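Local coordinates for extracellular protein containing a SCP domain (Bacillus anthracis, PDB 4IFA) that is of unknown function but is an extracellular protein with a CAP-type SCP domain, studied as a vaccine candidate and associated with virulence, at residues A[236-241]-A[316-321]; A[261-266]-A[289-294]. All coordinates share one frame; numbering follows the deposited sequence.

Contact 1 (A[236-241]-A[316-321]); sequences NLPLLA and LNEQFT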
ATOM      1  N   ASN A 236     -14.816   7.131   9.250  1.00 24.23           N
ATOM      2  CA  ASN A 236     -15.493   8.363   9.706  1.00 25.54           C
ATOM      3  C   ASN A 236     -14.722   9.111  10.772  1.00 25.89           C
ATOM      4  O   ASN A 236     -15.287   9.637  11.734  1.00 27.44           O
ATOM      5  CB  ASN A 236     -16.919   8.022  10.161  1.00 26.71           C
ATOM      6  CG  ASN A 236     -17.710   7.369   9.055  1.00 30.22           C
ATOM      7  OD1 ASN A 236     -17.832   7.908   7.950  1.00 34.38           O
ATOM      8  ND2 ASN A 236     -18.207   6.176   9.321  1.00 35.90           N
ATOM      9  N   LEU A 237     -13.423   9.172  10.578  1.00 24.32           N
ATOM     10  CA  LEU A 237     -12.502   9.855  11.476  1.00 23.73           C
ATOM     11  C   LEU A 237     -11.907  11.064  10.782  1.00 24.91           C
ATOM     12  O   LEU A 237     -11.763  11.065   9.555  1.00 24.84           O
ATOM     13  CB  LEU A 237     -11.344   8.910  11.857  1.00 24.26           C
ATOM     14  CG  LEU A 237     -11.750   7.726  12.739  1.00 23.52           C
ATOM     15  CD1 LEU A 237     -10.672   6.639  12.789  1.00 25.92           C
ATOM     16  CD2 LEU A 237     -12.093   8.211  14.158  1.00 27.12           C
ATOM     17  N   PRO A 238     -11.492  12.072  11.560  1.00 25.85           N
ATOM     18  CA  PRO A 238     -10.852  13.196  10.931  1.00 26.21           C
ATOM     19  C   PRO A 238      -9.522  12.780  10.327  1.00 24.00           C
ATOM     20  O   PRO A 238      -8.843  11.892  10.836  1.00 23.02           O
ATOM     21  CB  PRO A 238     -10.603  14.163  12.087  1.00 27.27           C
ATOM     22  CG  PRO A 238     -11.517  13.736  13.153  1.00 31.64           C
ATOM     23  CD  PRO A 238     -11.693  12.268  12.996  1.00 28.21           C
ATOM     24  N   LEU A 239      -9.136  13.453   9.255  1.00 23.72           N
ATOM     25  CA  LEU A 239      -7.897  13.153   8.597  1.00 23.80           C
ATOM     26  C   LEU A 239      -6.725  13.665   9.426  1.00 22.92           C
ATOM     27  O   LEU A 239      -6.864  14.572  10.279  1.00 25.38           O
ATOM     28  CB  LEU A 239      -7.855  13.785   7.216  1.00 24.62           C
ATOM     29  CG  LEU A 239      -8.989  13.387   6.247  1.00 28.65           C
ATOM     30  CD1 LEU A 239      -8.614  13.833   4.835  1.00 32.72           C
ATOM     31  CD2 LEU A 239      -9.274  11.872   6.286  1.00 30.39           C
ATOM     32  N   LEU A 240      -5.585  13.040   9.217  1.00 20.59           N
ATOM     33  CA  LEU A 240      -4.359  13.422   9.890  1.00 21.11           C
ATOM     34  C   LEU A 240      -3.546  14.359   8.995  1.00 22.29           C
ATOM     35  O   LEU A 240      -3.499  14.221   7.750  1.00 23.39           O
ATOM     36  CB  LEU A 240      -3.524  12.171  10.195  1.00 20.64           C
ATOM     37  CG  LEU A 240      -4.169  11.119  11.085  1.00 20.22           C
ATOM     38  CD1 LEU A 240      -3.412   9.795  11.069  1.00 23.73           C
ATOM     39  CD2 LEU A 240      -4.358  11.623  12.508  1.00 24.96           C
ATOM     40  N   ALA A 241      -2.946  15.359   9.622  1.00 22.26           N
ATOM     41  CA  ALA A 241      -2.058  16.317   8.955  1.00 22.70           C
ATOM     42  C   ALA A 241      -0.643  15.824   8.971  1.00 24.01           C
ATOM     43  O   ALA A 241      -0.187  15.328   9.963  1.00 23.54           O
ATOM     44  CB  ALA A 241      -2.113  17.691   9.675  1.00 23.17           C
ATOM     45  N   LEU A 316      -6.808   4.105  14.034  1.00 18.85           N
ATOM     46  CA  LEU A 316      -8.204   4.505  14.241  1.00 21.74           C
ATOM     47  C   LEU A 316      -8.432   5.402  15.453  1.00 22.15           C
ATOM     48  O   LEU A 316      -9.566   5.661  15.832  1.00 23.84           O
ATOM     49  CB  LEU A 316      -9.118   3.261  14.326  1.00 22.48           C
ATOM     50  CG  LEU A 316      -9.095   2.324  13.121  1.00 22.06           C
ATOM     51  CD1 LEU A 316     -10.101   1.195  13.289  1.00 22.99           C
ATOM     52  CD2 LEU A 316      -9.308   3.076  11.825  1.00 21.91           C
ATOM     53  N   ASN A 317      -7.353   5.919  16.039  1.00 21.64           N
ATOM     54  CA  ASN A 317      -7.499   6.748  17.228  1.00 22.40           C
ATOM     55  C   ASN A 317      -7.891   8.158  16.867  1.00 22.83           C
ATOM     56  O   ASN A 317      -7.117   8.883  16.259  1.00 23.32           O
ATOM     57  CB  ASN A 317      -6.201   6.732  18.042  1.00 23.13           C
ATOM     58  CG  ASN A 317      -6.364   7.369  19.417  1.00 24.22           C
ATOM     59  OD1 ASN A 317      -7.356   8.051  19.713  1.00 24.38           O
ATOM     60  ND2 ASN A 317      -5.387   7.119  20.286  1.00 25.84           N
ATOM     61  N   GLU A 318      -9.101   8.559  17.232  1.00 25.09           N
ATOM     62  CA  GLU A 318      -9.571   9.904  16.928  1.00 26.54           C
ATOM     63  C   GLU A 318      -8.760  10.996  17.669  1.00 28.41           C
ATOM     64  O   GLU A 318      -8.773  12.179  17.268  1.00 29.08           O
ATOM     65  CB  GLU A 318     -11.073  10.031  17.260  1.00 30.98           C
ATOM     66  CG  GLU A 318     -11.698  11.369  16.817  1.00 36.19           C
ATOM     67  CD  GLU A 318     -13.217  11.322  16.710  1.00 48.19           C
ATOM     68  OE1 GLU A 318     -13.852  10.645  17.560  1.00 54.59           O
ATOM     69  OE2 GLU A 318     -13.777  11.971  15.786  1.00 50.86           O
ATOM     70  N   GLN A 319      -8.074  10.626  18.750  1.00 25.54           N
ATOM     71  CA  GLN A 319      -7.281  11.611  19.510  1.00 26.08           C
ATOM     72  C   GLN A 319      -6.115  12.188  18.679  1.00 24.48           C
ATOM     73  O   GLN A 319      -5.668  13.316  18.950  1.00 25.04           O
ATOM     74  CB  GLN A 319      -6.701  11.004  20.800  1.00 26.68           C
ATOM     75  CG  GLN A 319      -7.682  10.581  21.889  1.00 29.23           C
ATOM     76  CD  GLN A 319      -7.020   9.680  22.953  1.00 31.48           C
ATOM     77  OE1 GLN A 319      -6.109   8.917  22.647  1.00 33.63           O
ATOM     78  NE2 GLN A 319      -7.507   9.743  24.204  1.00 33.06           N
ATOM     79  N   PHE A 320      -5.579  11.407  17.737  1.00 23.39           N
ATOM     80  CA  PHE A 320      -4.458  11.858  16.909  1.00 22.50           C
ATOM     81  C   PHE A 320      -4.892  12.857  15.847  1.00 22.85           C
ATOM     82  O   PHE A 320      -5.965  12.725  15.238  1.00 25.27           O
ATOM     83  CB  PHE A 320      -3.740  10.693  16.253  1.00 21.05           C
ATOM     84  CG  PHE A 320      -3.059   9.777  17.217  1.00 20.57           C
ATOM     85  CD1 PHE A 320      -2.310  10.269  18.285  1.00 22.24           C
ATOM     86  CD2 PHE A 320      -3.108   8.405  17.024  1.00 20.63           C
ATOM     87  CE1 PHE A 320      -1.670   9.392  19.148  1.00 23.37           C
ATOM     88  CE2 PHE A 320      -2.464   7.537  17.895  1.00 21.42           C
ATOM     89  CZ  PHE A 320      -1.743   8.037  18.932  1.00 22.00           C
ATOM     90  N   THR A 321      -4.046  13.868  15.656  1.00 22.76           N
ATOM     91  CA  THR A 321      -4.242  14.934  14.705  1.00 23.01           C
ATOM     92  C   THR A 321      -3.214  14.973  13.597  1.00 21.78           C
ATOM     93  O   THR A 321      -3.490  15.530  12.526  1.00 22.92           O
ATOM     94  CB  THR A 321      -4.229  16.310  15.403  1.00 24.93           C
ATOM     95  OG1 THR A 321      -2.980  16.538  16.077  1.00 24.61           O
ATOM     96  CG2 THR A 321      -5.371  16.390  16.416  1.00 26.19           C
TER
HETATM   97  O   HOH W   1      -7.493  13.865  13.143  1.00 39.61           O

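Contact 2 (A[261-266]-A[289-294]); sequences NYFSHD and ENIAAQ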
ATOM      1  N   ASN A 261      20.069  -3.917  14.102  1.00 26.83           N
ATOM      2  CA  ASN A 261      19.546  -5.283  14.171  1.00 25.41           C
ATOM      3  C   ASN A 261      18.609  -5.586  15.322  1.00 26.86           C
ATOM      4  O   ASN A 261      18.765  -6.577  16.033  1.00 28.89           O
ATOM      5  CB  ASN A 261      20.713  -6.251  14.093  1.00 28.54           C
ATOM      6  CG  ASN A 261      21.393  -6.143  12.781  1.00 27.98           C
ATOM      7  OD1 ASN A 261      20.921  -6.720  11.806  1.00 30.57           O
ATOM      8  ND2 ASN A 261      22.484  -5.378  12.721  1.00 30.09           N
ATOM      9  N   TYR A 262      17.627  -4.689  15.476  1.00 26.74           N
ATOM     10  CA  TYR A 262      16.559  -4.899  16.456  1.00 26.98           C
ATOM     11  C   TYR A 262      15.242  -4.393  15.859  1.00 24.95           C
ATOM     12  O   TYR A 262      15.209  -3.709  14.845  1.00 25.39           O
ATOM     13  CB  TYR A 262      16.880  -4.226  17.790  1.00 26.63           C
ATOM     14  CG  TYR A 262      16.586  -2.739  17.791  1.00 26.73           C
ATOM     15  CD1 TYR A 262      15.361  -2.278  18.250  1.00 25.08           C
ATOM     16  CD2 TYR A 262      17.506  -1.810  17.304  1.00 26.78           C
ATOM     17  CE1 TYR A 262      15.053  -0.931  18.226  1.00 24.95           C
ATOM     18  CE2 TYR A 262      17.215  -0.452  17.281  1.00 27.47           C
ATOM     19  CZ  TYR A 262      15.967  -0.025  17.729  1.00 24.27           C
ATOM     20  OH  TYR A 262      15.629   1.319  17.726  1.00 24.89           O
ATOM     21  N   PHE A 263      14.154  -4.792  16.493  1.00 25.62           N
ATOM     22  CA  PHE A 263      12.831  -4.380  16.066  1.00 23.80           C
ATOM     23  C   PHE A 263      12.036  -4.194  17.341  1.00 23.91           C
ATOM     24  O   PHE A 263      11.633  -5.170  17.986  1.00 25.78           O
ATOM     25  CB  PHE A 263      12.198  -5.409  15.129  1.00 23.86           C
ATOM     26  CG  PHE A 263      10.834  -4.986  14.601  1.00 22.89           C
ATOM     27  CD1 PHE A 263      10.742  -4.297  13.422  1.00 24.92           C
ATOM     28  CD2 PHE A 263       9.688  -5.283  15.303  1.00 25.73           C
ATOM     29  CE1 PHE A 263       9.487  -3.925  12.931  1.00 25.56           C
ATOM     30  CE2 PHE A 263       8.426  -4.903  14.807  1.00 25.85           C
ATOM     31  CZ  PHE A 263       8.367  -4.226  13.634  1.00 23.27           C
ATOM     32  N   SER A 264      11.837  -2.929  17.715  1.00 23.64           N
ATOM     33  CA  SER A 264      11.153  -2.575  18.959  1.00 24.43           C
ATOM     34  C   SER A 264      10.780  -1.112  18.947  1.00 25.25           C
ATOM     35  O   SER A 264      11.356  -0.324  18.227  1.00 23.52           O
ATOM     36  CB  SER A 264      12.125  -2.767  20.148  1.00 26.53           C
ATOM     37  OG  SER A 264      11.515  -2.556  21.425  1.00 27.58           O
ATOM     38  N   HIS A 265       9.823  -0.769  19.789  1.00 24.96           N
ATOM     39  CA  HIS A 265       9.497   0.633  20.043  1.00 24.35           C
ATOM     40  C   HIS A 265      10.605   1.332  20.830  1.00 26.35           C
ATOM     41  O   HIS A 265      10.722   2.560  20.829  1.00 26.96           O
ATOM     42  CB  HIS A 265       8.207   0.743  20.868  1.00 24.21           C
ATOM     43  CG  HIS A 265       6.982   0.314  20.135  1.00 24.98           C
ATOM     44  ND1 HIS A 265       6.524   0.960  19.002  1.00 24.27           N
ATOM     45  CD2 HIS A 265       6.078  -0.650  20.417  1.00 25.61           C
ATOM     46  CE1 HIS A 265       5.398   0.377  18.607  1.00 25.65           C
ATOM     47  NE2 HIS A 265       5.093  -0.580  19.467  1.00 27.32           N
ATOM     48  N   ASP A 266      11.380   0.555  21.585  1.00 27.18           N
ATOM     49  CA  ASP A 266      12.444   1.106  22.405  1.00 29.25           C
ATOM     50  C   ASP A 266      13.796   0.879  21.750  1.00 27.43           C
ATOM     51  O   ASP A 266      14.157  -0.267  21.452  1.00 28.28           O
ATOM     52  CB  ASP A 266      12.420   0.432  23.765  1.00 30.38           C
ATOM     53  CG  ASP A 266      11.212   0.817  24.589  1.00 37.19           C
ATOM     54  OD1 ASP A 266      10.655   1.925  24.379  1.00 42.63           O
ATOM     55  OD2 ASP A 266      10.827   0.001  25.451  1.00 44.54           O
ATOM     56  N   GLU A 289       2.988   4.876  17.903  1.00 20.37           N
ATOM     57  CA  GLU A 289       3.880   4.384  16.855  1.00 19.21           C
ATOM     58  C   GLU A 289       3.479   3.029  16.315  1.00 19.27           C
ATOM     59  O   GLU A 289       3.151   2.147  17.087  1.00 20.16           O
ATOM     60  CB  GLU A 289       5.295   4.252  17.407  1.00 21.29           C
ATOM     61  CG  GLU A 289       6.327   3.575  16.495  1.00 20.07           C
ATOM     62  CD  GLU A 289       7.717   3.703  17.083  1.00 23.33           C
ATOM     63  OE1 GLU A 289       8.090   2.862  17.942  1.00 24.04           O
ATOM     64  OE2 GLU A 289       8.402   4.664  16.701  1.00 21.77           O
ATOM     65  N   ASN A 290       3.567   2.886  14.984  1.00 18.17           N
ATOM     66  CA  ASN A 290       3.487   1.585  14.348  1.00 18.52           C
ATOM     67  C   ASN A 290       4.813   1.359  13.614  1.00 18.55           C
ATOM     68  O   ASN A 290       5.273   2.231  12.899  1.00 18.02           O
ATOM     69  CB  ASN A 290       2.348   1.476  13.315  1.00 18.48           C
ATOM     70  CG  ASN A 290       0.993   1.420  13.936  1.00 18.01           C
ATOM     71  OD1 ASN A 290       0.838   1.023  15.092  1.00 19.01           O
ATOM     72  ND2 ASN A 290      -0.046   1.758  13.145  1.00 18.22           N
ATOM     73  N   ILE A 291       5.365   0.161  13.758  1.00 18.22           N
ATOM     74  CA  ILE A 291       6.588  -0.253  13.081  1.00 18.00           C
ATOM     75  C   ILE A 291       6.345  -1.533  12.280  1.00 17.57           C
ATOM     76  O   ILE A 291       5.502  -2.363  12.621  1.00 18.87           O
ATOM     77  CB  ILE A 291       7.820  -0.421  14.053  1.00 18.19           C
ATOM     78  CG1 ILE A 291       7.451  -1.262  15.262  1.00 20.57           C
ATOM     79  CG2 ILE A 291       8.349   0.967  14.462  1.00 20.70           C
ATOM     80  CD1 ILE A 291       8.675  -1.572  16.186  1.00 23.03           C
ATOM     81  N   ALA A 292       7.067  -1.642  11.157  1.00 18.46           N
ATOM     82  CA  ALA A 292       7.017  -2.811  10.285  1.00 18.51           C
ATOM     83  C   ALA A 292       8.353  -3.004   9.614  1.00 19.87           C
ATOM     84  O   ALA A 292       9.085  -2.050   9.373  1.00 19.28           O
ATOM     85  CB  ALA A 292       5.969  -2.600   9.188  1.00 19.77           C
ATOM     86  N   ALA A 293       8.673  -4.250   9.317  1.00 19.63           N
ATOM     87  CA  ALA A 293       9.901  -4.563   8.600  1.00 21.02           C
ATOM     88  C   ALA A 293       9.708  -5.697   7.597  1.00 21.18           C
ATOM     89  O   ALA A 293       9.059  -6.695   7.865  1.00 21.84           O
ATOM     90  CB  ALA A 293      11.030  -4.955   9.576  1.00 21.04           C
ATOM     91  N   GLN A 294      10.333  -5.508   6.439  1.00 21.24           N
ATOM     92  CA  GLN A 294      10.460  -6.516   5.377  1.00 22.16           C
ATOM     93  C   GLN A 294       9.326  -6.647   4.380  1.00 21.21           C
ATOM     94  O   GLN A 294       9.470  -7.332   3.369  1.00 23.78           O
ATOM     95  CB  GLN A 294      10.896  -7.899   5.902  1.00 24.10           C
ATOM     96  CG  GLN A 294      12.166  -7.839   6.792  1.00 27.22           C
ATOM     97  CD  GLN A 294      13.334  -7.147   6.102  1.00 30.13           C
ATOM     98  OE1 GLN A 294      13.479  -7.229   4.879  1.00 34.30           O
ATOM     99  NE2 GLN A 294      14.205  -6.517   6.885  1.00 34.52           N
TER

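Contact 1 (A[236-241]-A[316-321])
Leu237 directs its branched end at the start of the 316-321 loop, and its two methyls divide the work. CD1 lies 3.4 Å from the backbone O of Leu316 and meets the Leu316 side chain through that residue's CD2; Leu237 CD2 rests 3.7 Å from Glu318 CB. With CG beside the backbone N (chi1 -68°), the isobutyl group points across to the other loop. The Leu237 and Glu318 side chains pass at a slant, whereas the extended Glu318 chain crosses the Pro238 ring at about a right angle and brings OE2 to 3.5 Å from Pro238 CD, a contact of carboxylate oxygen with ring carbon.

Farther along, Leu240 is the buried side chain on this side: its CD2 approaches Phe320 O at 3.4 Å and packs on Phe320 CB, while the Phe320 ring leads away to meet Phe336. The backbones join at Ala241, whose N donates to Thr321 O over 3.0 Å, nearly straight at 175°. The same oxygen receives a CA-H...O contact from Leu240. This bond lies where strand 241-242 begins to pair in parallel with strand 322-328 in the sheet of the SCP domain. A water lies between the loops, within hydrogen-bonding distance of Leu239 O and, at 2.8 Å, of Phe320 O.

Arg232 of helix 210-234 binds both Pro238 O and Asn317 O. The leucine methyls pack on carbons and carbonyl oxygens, without hydrogen bonds; the directional links, Ala241 N to Thr321 O and the two Arg232 bonds, are consistent with setting the alignment of the segments.

Contact 2 (A[261-266]-A[289-294])
Over one face of the Phe263 ring sits Ile291 CD1, 3.8 Å from the centroid and 19° off the ring normal, a CH-pi contact displaced toward the rim. The backbone of Ala292 meets the ring at its edge, where CE1 is 3.6 Å from Ala292 C, and the same CE1 touches Ala293 CB. Phe263 CB points at the strand, and CG anti to the backbone N carries the ring on over it.

The His265 imidazole presents an edge to Glu289: ND1 donates to OE1 over 2.7 Å at 165°, and OE1 accepts through its anti lone pair. Glu289 OE1 lies close to the imidazole plane and His265 ND1 close to the carboxylate plane; the two planes are 13° apart.

Here residues 263-265 run opposite to 289-293 of edge strand 286-293 in the SCP-domain sheet, with no backbone-to-backbone hydrogen bond between the two segments. The pair is consistent with part of the His/Glu cluster in the cleft of CAP proteins; its function here is not established.

Glu289 OE2 forms a salt bridge with Arg276, whose NH1 also holds His265 O, so the carboxylate is gripped at both oxygens and its rotation is restrained. Ile291 CD1 also packs against the loop backbone, 3.5 Å from Ser264 C.

In the fold
Contacts 1 and 2 serve the same SCP domain and its four-stranded sheet. Contact 1 spans outermost strand 241-242 and its inner neighbour 322-328, into which its loops lead, while 289-294 lies on the other outermost strand, 286-293. Along the chain, contact 2 is nested inside the loop that contact 1 closes, with centres about 22 Å apart and no touch between them. Each mixes buried residues (Leu240 and Phe320; Glu289, Ile291 and Ala292) with exposed ones. Contact 1 joins two loops where a strand pairing starts, and its polar link across the segments is backbone to backbone. Contact 2 lacks such a bond, relying on an aromatic ring against aliphatic groups and a histidine-carboxylate pair.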